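PDB 4MF9: hemin degrading factor from Pseudomonas aeruginosa, which binds heme, probably passes it on inside the cell after uptake, and probably also degrades it. Local coordinates for residues A[246-251]-A[323-328]; A[259-264]-A[345-350]; A[308-313]-A[353-358]. All blocks are in the same frame, centred on the assembly; numbering follows the deposited sequence.

Interaction 1: residues A[246-251]-A[323-328]; sequences GDLAKL and WEAFDP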
loop_
_atom_site.group_PDB
_atom_site.type_symbol
_atom_site.label_atom_id
_atom_site.label_comp_id
_atom_site.label_asym_id
_atom_site.label_seq_id
_atom_site.Cartn_x
_atom_site.Cartn_y
_atom_site.Cartn_z
ATOM N N GLY A 246 18.456 -10.616 0.185
ATOM C CA GLY A 246 18.420 -10.770 1.628
ATOM C C GLY A 246 18.904 -9.541 2.368
ATOM O O GLY A 246 18.793 -9.461 3.586
ATOM N N ASP A 247 19.517 -8.599 1.665
ATOM C CA ASP A 247 19.999 -7.364 2.279
ATOM C C ASP A 247 18.885 -6.485 2.880
ATOM O O ASP A 247 19.134 -5.755 3.778
ATOM C CB ASP A 247 20.911 -6.553 1.327
ATOM C CG ASP A 247 22.321 -7.137 1.191
ATOM O OD1 ASP A 247 22.606 -8.078 1.903
ATOM O OD2 ASP A 247 23.132 -6.653 0.401
ATOM N N LEU A 248 17.698 -6.490 2.283
ATOM C CA LEU A 248 16.639 -5.600 2.743
ATOM C C LEU A 248 16.317 -5.788 4.227
ATOM O O LEU A 248 16.221 -4.810 4.965
ATOM C CB LEU A 248 15.380 -5.763 1.889
ATOM C CG LEU A 248 14.172 -4.926 2.322
ATOM C CD1 LEU A 248 14.441 -3.431 2.291
ATOM C CD2 LEU A 248 13.003 -5.283 1.458
ATOM N N ALA A 249 16.183 -7.035 4.673
ATOM C CA ALA A 249 15.932 -7.316 6.090
ATOM C C ALA A 249 17.087 -6.833 6.971
ATOM O O ALA A 249 16.884 -6.332 8.084
ATOM C CB ALA A 249 15.703 -8.812 6.299
ATOM N N LYS A 250 18.289 -6.996 6.475
ATOM C CA LYS A 250 19.489 -6.603 7.165
ATOM C C LYS A 250 19.575 -5.128 7.370
ATOM O O LYS A 250 20.002 -4.719 8.360
ATOM C CB LYS A 250 20.700 -7.137 6.479
ATOM C CG LYS A 250 20.883 -8.604 6.704
ATOM C CD LYS A 250 21.535 -9.241 5.551
ATOM C CE LYS A 250 22.017 -10.614 5.912
ATOM N NZ LYS A 250 23.207 -10.977 5.154
ATOM N N LEU A 251 19.121 -4.356 6.384
ATOM C CA LEU A 251 19.061 -2.894 6.488
ATOM C C LEU A 251 18.069 -2.446 7.564
ATOM O O LEU A 251 18.352 -1.512 8.325
ATOM C CB LEU A 251 18.749 -2.240 5.129
ATOM C CG LEU A 251 18.809 -0.712 5.127
ATOM C CD1 LEU A 251 19.320 -0.179 3.814
ATOM C CD2 LEU A 251 17.418 -0.146 5.397
ATOM N N TRP A 323 15.939 2.263 -1.525
ATOM C CA TRP A 323 15.987 0.853 -1.896
ATOM C C TRP A 323 14.592 0.473 -2.374
ATOM O O TRP A 323 13.597 0.858 -1.754
ATOM C CB TRP A 323 16.361 -0.019 -0.695
ATOM C CG TRP A 323 17.828 -0.007 -0.363
ATOM C CD1 TRP A 323 18.733 0.985 -0.638
ATOM C CD2 TRP A 323 18.559 -1.047 0.291
ATOM N NE1 TRP A 323 19.983 0.625 -0.174
ATOM C CE2 TRP A 323 19.898 -0.617 0.401
ATOM C CE3 TRP A 323 18.203 -2.295 0.816
ATOM C CZ2 TRP A 323 20.884 -1.396 0.996
ATOM C CZ3 TRP A 323 19.187 -3.069 1.408
ATOM C CH2 TRP A 323 20.513 -2.615 1.493
ATOM N N GLU A 324 14.523 -0.262 -3.481
ATOM C CA GLU A 324 13.255 -0.624 -4.100
ATOM C C GLU A 324 13.230 -2.132 -4.364
ATOM O O GLU A 324 14.099 -2.678 -5.048
ATOM C CB GLU A 324 13.037 0.219 -5.373
ATOM C CG GLU A 324 13.190 1.717 -5.071
ATOM C CD GLU A 324 12.865 2.644 -6.223
ATOM O OE1 GLU A 324 12.475 2.167 -7.312
ATOM O OE2 GLU A 324 13.004 3.869 -6.022
ATOM N N ALA A 325 12.242 -2.803 -3.778
ATOM C CA ALA A 325 12.088 -4.248 -3.921
ATOM C C ALA A 325 10.926 -4.538 -4.869
ATOM O O ALA A 325 9.852 -3.932 -4.764
ATOM C CB ALA A 325 11.843 -4.873 -2.574
ATOM N N PHE A 326 11.118 -5.445 -5.786
ATOM C CA PHE A 326 10.159 -5.825 -6.768
ATOM C C PHE A 326 9.829 -7.321 -6.744
ATOM O O PHE A 326 10.673 -8.124 -6.442
ATOM C CB PHE A 326 10.647 -5.499 -8.144
ATOM C CG PHE A 326 11.015 -4.046 -8.325
ATOM C CD1 PHE A 326 12.251 -3.580 -7.973
ATOM C CD2 PHE A 326 10.109 -3.159 -8.841
ATOM C CE1 PHE A 326 12.597 -2.276 -8.167
ATOM C CE2 PHE A 326 10.432 -1.841 -9.008
ATOM C CZ PHE A 326 11.667 -1.397 -8.649
ATOM N N ASP A 327 8.598 -7.648 -7.091
ATOM C CA ASP A 327 8.167 -9.023 -7.297
ATOM C C ASP A 327 8.485 -9.526 -8.709
ATOM O O ASP A 327 8.993 -8.753 -9.475
ATOM C CB ASP A 327 6.701 -9.191 -6.961
ATOM C CG ASP A 327 5.802 -8.494 -7.900
ATOM O OD1 ASP A 327 6.146 -8.216 -9.026
ATOM O OD2 ASP A 327 4.690 -8.264 -7.494
ATOM N N PRO A 328 8.118 -10.755 -9.040
ATOM C CA PRO A 328 8.393 -11.306 -10.344
ATOM C C PRO A 328 7.644 -10.619 -11.457
ATOM O O PRO A 328 7.953 -10.895 -12.552
ATOM C CB PRO A 328 7.983 -12.773 -10.218
ATOM C CG PRO A 328 8.311 -13.104 -8.852
ATOM C CD PRO A 328 8.035 -11.840 -8.041
#

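Interaction 2: residues A[259-264]-A[345-350]; sequences GLPIMV and PERDDW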
loop_
_atom_site.group_PDB
_atom_site.type_symbol
_atom_site.label_atom_id
_atom_site.label_comp_id
_atom_site.label_asym_id
_atom_site.label_seq_id
_atom_site.Cartn_x
_atom_site.Cartn_y
_atom_site.Cartn_z
ATOM N N GLY A 259 18.498 3.600 15.369
ATOM C CA GLY A 259 17.447 4.569 15.649
ATOM C C GLY A 259 17.237 5.541 14.505
ATOM O O GLY A 259 16.576 6.573 14.656
ATOM N N LEU A 260 17.801 5.249 13.361
ATOM C CA LEU A 260 17.671 6.103 12.228
ATOM C C LEU A 260 16.213 6.182 11.747
ATOM O O LEU A 260 15.642 5.233 11.364
ATOM C CB LEU A 260 18.527 5.510 11.116
ATOM C CG LEU A 260 18.508 5.902 9.674
ATOM C CD1 LEU A 260 18.526 7.384 9.601
ATOM C CD2 LEU A 260 19.786 5.456 9.019
ATOM N N PRO A 261 15.693 7.362 11.704
ATOM C CA PRO A 261 14.342 7.576 11.171
ATOM C C PRO A 261 14.326 7.359 9.656
ATOM O O PRO A 261 15.087 7.986 8.911
ATOM C CB PRO A 261 14.060 9.042 11.517
ATOM C CG PRO A 261 15.437 9.676 11.596
ATOM C CD PRO A 261 16.317 8.609 12.180
ATOM N N ILE A 262 13.462 6.458 9.204
ATOM C CA ILE A 262 13.398 6.109 7.793
ATOM C C ILE A 262 11.985 6.345 7.276
ATOM O O ILE A 262 11.117 6.782 8.026
ATOM C CB ILE A 262 13.774 4.649 7.593
ATOM C CG1 ILE A 262 12.811 3.757 8.377
ATOM C CG2 ILE A 262 15.218 4.411 8.057
ATOM C CD1 ILE A 262 13.039 2.272 8.175
ATOM N N MET A 263 11.746 6.103 6.010
ATOM C CA MET A 263 10.435 6.134 5.392
ATOM C C MET A 263 10.176 4.813 4.710
ATOM O O MET A 263 11.016 4.347 4.009
ATOM C CB MET A 263 10.323 7.254 4.380
ATOM C CG MET A 263 10.552 8.617 4.936
ATOM S SD MET A 263 10.421 9.957 3.795
ATOM C CE MET A 263 8.655 9.962 3.627
ATOM N N VAL A 264 9.026 4.231 4.944
ATOM C CA VAL A 264 8.671 3.003 4.353
ATOM C C VAL A 264 7.388 3.173 3.537
ATOM O O VAL A 264 6.389 3.433 4.118
ATOM C CB VAL A 264 8.456 1.903 5.435
ATOM C CG1 VAL A 264 8.048 0.618 4.825
ATOM C CG2 VAL A 264 9.671 1.723 6.319
ATOM N N PRO A 345 17.883 18.159 2.245
ATOM C CA PRO A 345 18.604 17.081 1.590
ATOM C C PRO A 345 18.473 15.833 2.438
ATOM O O PRO A 345 18.103 15.968 3.581
ATOM C CB PRO A 345 20.036 17.578 1.643
ATOM C CG PRO A 345 20.074 18.371 2.867
ATOM C CD PRO A 345 18.803 19.117 2.856
ATOM N N GLU A 346 18.797 14.665 1.940
ATOM C CA GLU A 346 18.678 13.481 2.738
ATOM C C GLU A 346 19.749 13.494 3.795
ATOM O O GLU A 346 20.688 14.223 3.683
ATOM C CB GLU A 346 18.663 12.200 1.884
ATOM C CG GLU A 346 20.006 11.688 1.368
ATOM C CD GLU A 346 19.904 10.488 0.449
ATOM O OE1 GLU A 346 18.857 9.886 0.360
ATOM O OE2 GLU A 346 20.884 10.158 -0.217
ATOM N N ARG A 347 19.579 12.714 4.844
ATOM C CA ARG A 347 20.509 12.699 5.950
ATOM C C ARG A 347 21.703 11.801 5.676
ATOM O O ARG A 347 21.585 10.858 4.971
ATOM C CB ARG A 347 19.817 12.353 7.264
ATOM C CG ARG A 347 18.470 12.998 7.384
ATOM C CD ARG A 347 17.773 12.866 8.702
ATOM N NE ARG A 347 18.248 11.823 9.585
ATOM C CZ ARG A 347 18.164 11.882 10.900
ATOM N NH1 ARG A 347 17.561 12.890 11.499
ATOM N NH2 ARG A 347 18.656 10.928 11.606
ATOM N N ASP A 348 22.852 12.131 6.211
ATOM C CA ASP A 348 24.045 11.373 5.953
ATOM C C ASP A 348 23.964 9.974 6.497
ATOM O O ASP A 348 24.454 9.082 5.913
ATOM C CB ASP A 348 25.284 12.095 6.530
ATOM C CG ASP A 348 25.428 13.537 6.060
ATOM O OD1 ASP A 348 25.952 14.398 6.771
ATOM O OD2 ASP A 348 25.029 13.853 4.972
ATOM N N ASP A 349 23.328 9.807 7.625
ATOM C CA ASP A 349 23.249 8.517 8.244
ATOM C C ASP A 349 22.469 7.537 7.377
ATOM O O ASP A 349 22.821 6.405 7.214
ATOM C CB ASP A 349 22.784 8.595 9.745
ATOM C CG ASP A 349 21.401 9.211 9.932
ATOM O OD1 ASP A 349 21.033 9.543 11.075
ATOM O OD2 ASP A 349 20.700 9.401 8.946
ATOM N N TRP A 350 21.425 8.038 6.776
ATOM C CA TRP A 350 20.660 7.221 5.844
ATOM C C TRP A 350 21.506 6.825 4.633
ATOM O O TRP A 350 21.620 5.636 4.309
ATOM C CB TRP A 350 19.385 7.926 5.374
ATOM C CG TRP A 350 18.813 7.250 4.159
ATOM C CD1 TRP A 350 18.763 7.740 2.878
ATOM C CD2 TRP A 350 18.248 5.936 4.107
ATOM N NE1 TRP A 350 18.185 6.810 2.041
ATOM C CE2 TRP A 350 17.860 5.697 2.775
ATOM C CE3 TRP A 350 18.025 4.943 5.063
ATOM C CZ2 TRP A 350 17.263 4.501 2.382
ATOM C CZ3 TRP A 350 17.440 3.770 4.671
ATOM C CH2 TRP A 350 17.066 3.554 3.347
#

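Interaction 3: residues A[308-313]-A[353-358]; sequences LWRVRK and LAESFK. With HEM (protoporphyrin IX containing Fe), chain C.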
loop_
_atom_site.group_PDB
_atom_site.type_symbol
_atom_site.label_atom_id
_atom_site.label_comp_id
_atom_site.label_asym_id
_atom_site.label_seq_id
_atom_site.Cartn_x
_atom_site.Cartn_y
_atom_site.Cartn_z
ATOM N N LEU A 308 16.034 -6.504 -5.852
ATOM C CA LEU A 308 16.249 -5.474 -4.851
ATOM C C LEU A 308 17.281 -4.497 -5.407
ATOM O O LEU A 308 18.402 -4.901 -5.771
ATOM C CB LEU A 308 16.777 -6.093 -3.550
ATOM C CG LEU A 308 16.938 -5.021 -2.472
ATOM C CD1 LEU A 308 15.559 -4.355 -2.190
ATOM C CD2 LEU A 308 17.563 -5.574 -1.212
ATOM N N TRP A 309 16.906 -3.222 -5.484
ATOM C CA TRP A 309 17.774 -2.205 -6.081
ATOM C C TRP A 309 18.060 -1.062 -5.130
ATOM O O TRP A 309 17.160 -0.595 -4.414
ATOM C CB TRP A 309 17.089 -1.617 -7.318
ATOM C CG TRP A 309 17.018 -2.546 -8.465
ATOM C CD1 TRP A 309 16.071 -3.505 -8.692
ATOM C CD2 TRP A 309 17.921 -2.597 -9.568
ATOM N NE1 TRP A 309 16.341 -4.161 -9.866
ATOM C CE2 TRP A 309 17.470 -3.616 -10.428
ATOM C CE3 TRP A 309 19.074 -1.877 -9.913
ATOM C CZ2 TRP A 309 18.137 -3.939 -11.611
ATOM C CZ3 TRP A 309 19.724 -2.192 -11.087
ATOM C CH2 TRP A 309 19.259 -3.214 -11.925
ATOM N N ARG A 310 19.298 -0.611 -5.129
ATOM C CA ARG A 310 19.658 0.660 -4.592
ATOM C C ARG A 310 19.512 1.712 -5.722
ATOM O O ARG A 310 20.047 1.545 -6.740
ATOM C CB ARG A 310 21.076 0.690 -4.044
ATOM C CG ARG A 310 21.638 2.028 -3.685
ATOM C CD ARG A 310 22.963 1.970 -2.886
ATOM N NE ARG A 310 23.925 1.047 -3.457
ATOM C CZ ARG A 310 24.575 0.106 -2.789
ATOM N NH1 ARG A 310 24.388 -0.063 -1.490
ATOM N NH2 ARG A 310 25.440 -0.646 -3.415
ATOM N N VAL A 311 18.795 2.782 -5.473
ATOM C CA VAL A 311 18.521 3.749 -6.544
ATOM C C VAL A 311 18.879 5.149 -6.083
ATOM O O VAL A 311 18.606 5.504 -4.932
ATOM C CB VAL A 311 17.027 3.731 -6.939
ATOM C CG1 VAL A 311 16.755 4.670 -8.135
ATOM C CG2 VAL A 311 16.579 2.317 -7.269
ATOM N N ARG A 312 19.473 5.938 -6.969
ATOM C CA ARG A 312 19.818 7.295 -6.687
ATOM C C ARG A 312 19.216 8.230 -7.753
ATOM O O ARG A 312 19.443 8.051 -8.918
ATOM C CB ARG A 312 21.327 7.517 -6.526
ATOM C CG ARG A 312 22.134 6.380 -5.941
ATOM C CD ARG A 312 23.632 6.678 -5.921
ATOM N NE ARG A 312 24.349 5.641 -5.252
ATOM C CZ ARG A 312 24.799 4.562 -5.839
ATOM N NH1 ARG A 312 24.643 4.401 -7.122
ATOM N NH2 ARG A 312 25.391 3.642 -5.123
ATOM N N LYS A 313 18.452 9.194 -7.323
ATOM C CA LYS A 313 17.810 10.129 -8.210
ATOM C C LYS A 313 18.169 11.584 -7.837
ATOM O O LYS A 313 18.065 11.962 -6.729
ATOM C CB LYS A 313 16.288 9.948 -8.188
ATOM C CG LYS A 313 15.752 8.545 -8.235
ATOM C CD LYS A 313 14.251 8.498 -8.480
ATOM C CE LYS A 313 13.512 8.093 -7.220
ATOM N NZ LYS A 313 13.402 6.647 -6.968
ATOM N N LEU A 353 24.061 4.235 5.428
ATOM C CA LEU A 353 23.508 2.912 5.517
ATOM C C LEU A 353 23.049 2.327 4.199
ATOM O O LEU A 353 23.362 1.228 3.885
ATOM C CB LEU A 353 22.386 2.888 6.515
ATOM C CG LEU A 353 21.641 1.575 6.770
ATOM C CD1 LEU A 353 22.561 0.451 7.120
ATOM C CD2 LEU A 353 20.624 1.764 7.854
ATOM N N ALA A 354 22.363 3.122 3.418
ATOM C CA ALA A 354 21.890 2.723 2.090
ATOM C C ALA A 354 23.041 2.302 1.162
ATOM O O ALA A 354 22.872 1.432 0.308
ATOM C CB ALA A 354 21.106 3.855 1.463
ATOM N N GLU A 355 24.168 2.940 1.283
ATOM C CA GLU A 355 25.328 2.574 0.462
ATOM C C GLU A 355 26.252 1.536 1.082
ATOM O O GLU A 355 27.091 1.051 0.447
ATOM C CB GLU A 355 26.154 3.783 0.074
ATOM C CG GLU A 355 25.477 4.973 -0.566
ATOM C CD GLU A 355 25.503 4.916 -2.077
ATOM O OE1 GLU A 355 25.824 3.864 -2.607
ATOM O OE2 GLU A 355 25.276 5.917 -2.709
ATOM N N SER A 356 26.061 1.207 2.341
ATOM C CA SER A 356 26.978 0.294 3.028
ATOM C C SER A 356 26.933 -1.119 2.458
ATOM O O SER A 356 27.879 -1.893 2.626
ATOM C CB SER A 356 26.703 0.267 4.533
ATOM O OG SER A 356 25.482 -0.391 4.824
ATOM N N PHE A 357 25.851 -1.456 1.762
ATOM C CA PHE A 357 25.674 -2.827 1.288
ATOM C C PHE A 357 26.259 -3.032 -0.104
ATOM O O PHE A 357 26.129 -2.174 -0.980
ATOM C CB PHE A 357 24.198 -3.253 1.371
ATOM C CG PHE A 357 23.714 -3.464 2.780
ATOM C CD1 PHE A 357 23.724 -4.729 3.344
ATOM C CD2 PHE A 357 23.275 -2.396 3.546
ATOM C CE1 PHE A 357 23.295 -4.926 4.647
ATOM C CE2 PHE A 357 22.841 -2.586 4.853
ATOM C CZ PHE A 357 22.851 -3.850 5.400
ATOM N N LYS A 358 26.915 -4.163 -0.315
ATOM C CA LYS A 358 27.599 -4.422 -1.539
ATOM C C LYS A 358 26.691 -4.801 -2.712
ATOM O O LYS A 358 25.925 -5.666 -2.615
ATOM C CB LYS A 358 28.717 -5.458 -1.319
ATOM C CG LYS A 358 29.605 -5.146 -0.126
ATOM C CD LYS A 358 31.060 -5.585 -0.300
ATOM C CE LYS A 358 31.913 -5.430 0.956
ATOM N NZ LYS A 358 31.416 -4.378 1.862
HETATM C CHA HEM C . 8.216 10.401 -2.260
HETATM C CHB HEM C . 6.922 13.810 0.761
HETATM C CHC HEM C . 2.941 14.528 -1.839
HETATM C CHD HEM C . 3.768 10.367 -4.059
HETATM C C1A HEM C . 8.242 11.331 -1.261
HETATM C C2A HEM C . 9.342 11.587 -0.394
HETATM C C3A HEM C . 8.979 12.548 0.422
HETATM C C4A HEM C . 7.655 12.855 0.108
HETATM C CMA HEM C . 9.828 13.125 1.519
HETATM C CAA HEM C . 10.689 10.955 -0.394
HETATM C CBA HEM C . 11.912 11.907 -0.368
HETATM C CGA HEM C . 12.009 12.537 -1.710
HETATM O O1A HEM C . 12.205 13.743 -1.837
HETATM O O2A HEM C . 11.878 11.817 -2.663
HETATM C C1B HEM C . 5.720 14.276 0.244
HETATM C C2B HEM C . 5.094 15.369 0.860
HETATM C C3B HEM C . 3.977 15.620 0.164
HETATM C C4B HEM C . 3.937 14.610 -0.917
HETATM C CMB HEM C . 5.614 16.131 2.043
HETATM C CAB HEM C . 3.050 16.739 0.511
HETATM C CBB HEM C . 1.771 16.758 0.293
HETATM C C1C HEM C . 2.801 13.489 -2.682
HETATM C C2C HEM C . 1.794 13.356 -3.616
HETATM C C3C HEM C . 2.012 12.179 -4.262
HETATM C C4C HEM C . 3.173 11.565 -3.714
HETATM C CMC HEM C . 0.692 14.338 -3.877
HETATM C CAC HEM C . 1.184 11.643 -5.316
HETATM C CBC HEM C . 1.412 10.413 -5.671
HETATM C C1D HEM C . 5.095 10.026 -3.768
HETATM C C2D HEM C . 5.823 8.861 -4.356
HETATM C C3D HEM C . 7.054 8.906 -3.852
HETATM C C4D HEM C . 7.077 10.071 -2.962
HETATM C CMD HEM C . 5.345 7.810 -5.335
HETATM C CAD HEM C . 8.168 7.934 -4.140
HETATM C CBD HEM C . 9.149 8.582 -5.116
HETATM C CGD HEM C . 10.153 7.733 -5.835
HETATM O O1D HEM C . 11.301 8.119 -5.771
HETATM O O2D HEM C . 9.876 6.738 -6.488
HETATM N NA HEM C . 7.204 12.118 -0.929
HETATM N NB HEM C . 5.021 13.843 -0.816
HETATM N NC HEM C . 3.594 12.422 -2.776
HETATM N ND HEM C . 5.893 10.691 -2.947
HETATM FE FE HEM C . 5.482 12.204 -1.987
#

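Interaction 1: residues A[246-251]-A[323-328]
L251 and W323 meet as a knob on a plate. From helix 247-258, CD1 of L251 comes down on one face of the indole in a CH-pi contact, 3.4 Å from the centroid of the six-membered ring and only 9° off its normal. With CG anti to the backbone N (chi1 -174°), the L251 side chain comes at the indole from the opposite direction, and the methyl stands over the benzo part of the ring. The rim of that ring fits into a hollow on the turn D247 to L251. D247 O lies 3.6 Å from W323 CZ3 and L248 CA 3.8 Å from the same carbon, both at the ring edge, while D247 CB adds a contact to CZ3 at 3.9 Å. The carbonyl of D247 also accepts the backbone N-H of L251, so one turn of helix supplies both the bed for the rim and the knob over the face. L248 slides past the indole in the opposite direction. Its two methyls are shared out: CD1 lies 4.2 Å from W323 CE3, and CD2 lies 4.2 Å from A325 CB, the next residue to face the helix along strand 320-326. L308 of the adjacent strand packs against L248, W323 and A325, F357 meets the indole at a steep angle, and W323 NE1 donates to A354 O. This is helix-on-sheet packing in the second HemS/ChuX domain: a helix turn laid across alternate residues of an antiparallel strand at a buried interface.

Interaction 2: residues A[259-264]-A[345-350]
L260 sets its forked end against D349 and the backbone at W350, sliding past the aspartate side chain in the opposite direction. From CB the chain turns so that CG stands anti to the backbone N (chi1 168°), and CG comes to 4.2 Å from D349 OD2. There the side chain forks. CD1 presses against the carboxylate, 3.0 Å from D349 OD2, a tight apolar-polar contact, and also nears the guanidinium of R347. CD2 takes the other side of the fork and rests 3.7 Å from W350 CA, near the plane of the indole at its edge, and close to the D349 carbonyl. The setting is the start of helix 348-355, where R347 is the N-cap residue, packed against the loop that leads into strand 262-268 of the antiparallel sheet that also holds strands 320-326 and 332-338. M263, one residue further along from I262, touches the heme. P261 crosses R347 at about a right angle and sets CG over one face of the guanidinium, 3.4 Å above the plane and toward its rim, with CD 3.3 Å from NH2. The same NH2 donates to the syn lone pair of D349 OD1 at 2.8 Å in a salt bridge, bent to 132° and tilted from the guanidinium plane. Deeper in, CG2 of I262 meets W350 CZ3 at 4.1 Å, while W350 NE1 donates to T321 O, which helps to fix the ring's rotation.

Interaction 3: residues A[308-313]-A[353-358]
Strand 308-313 runs past the segment 353-358, closest at R310 and A354, whose CA atoms are 7.3 Å apart. R310 reaches across with its chain bent at chi3 and plugs NH1 between two carbonyls, both at the edge of the guanidinium: A354 O at 2.8 Å (N-H...O 163°, on a lone pair in the carbonyl plane) and F357 O at 2.8 Å. NH2 grips F357 O too, at 3.0 Å, so the two nitrogens close end-on upon one oxygen. E355 lies over one face of the same guanidinium, OE1 3.5 Å from R310 NE, an attraction of charges alone. The same carboxylate is clasped side-on by the extended R312, nearly coplanar with it: NE to OE2 at 2.7 Å, NH2 to OE1 at 2.6 Å and almost straight (173°). E241 on the neighbouring strand pairs with both arginines. The next residue along the strand, K313, binds heme. The whole is a salt-bridge network in which R310 and R312, two residues apart on one strand face, share E355, fastening the chain's C-terminal end to the sheet beside the heme pocket.

Overall arrangement
All three contacts join pieces of the second HemS/ChuX domain to one antiparallel sheet. Interactions 1 and 3 lie about 10 Å apart (centres) on adjacent strands: E324 N meets W309 O at 2.8 Å, and W323 CH2 packs on F357 CD2 at 3.4 Å. Interactions 2 and 3 share helix 348-355, about 13 Å between centres, touching through L260 and L353. Interactions 1 and 2, about 17 Å apart (centres), meet where L251 CD2 packs on W350 CZ3 at 4.0 Å. The segments of interactions 2 and 3 also hold M263 and K313 of the heme pocket, and the W350 side chain is about 8 Å from the heme. From the strand of interaction 1, E324 OE2 reaches K313 NZ (3.0 Å).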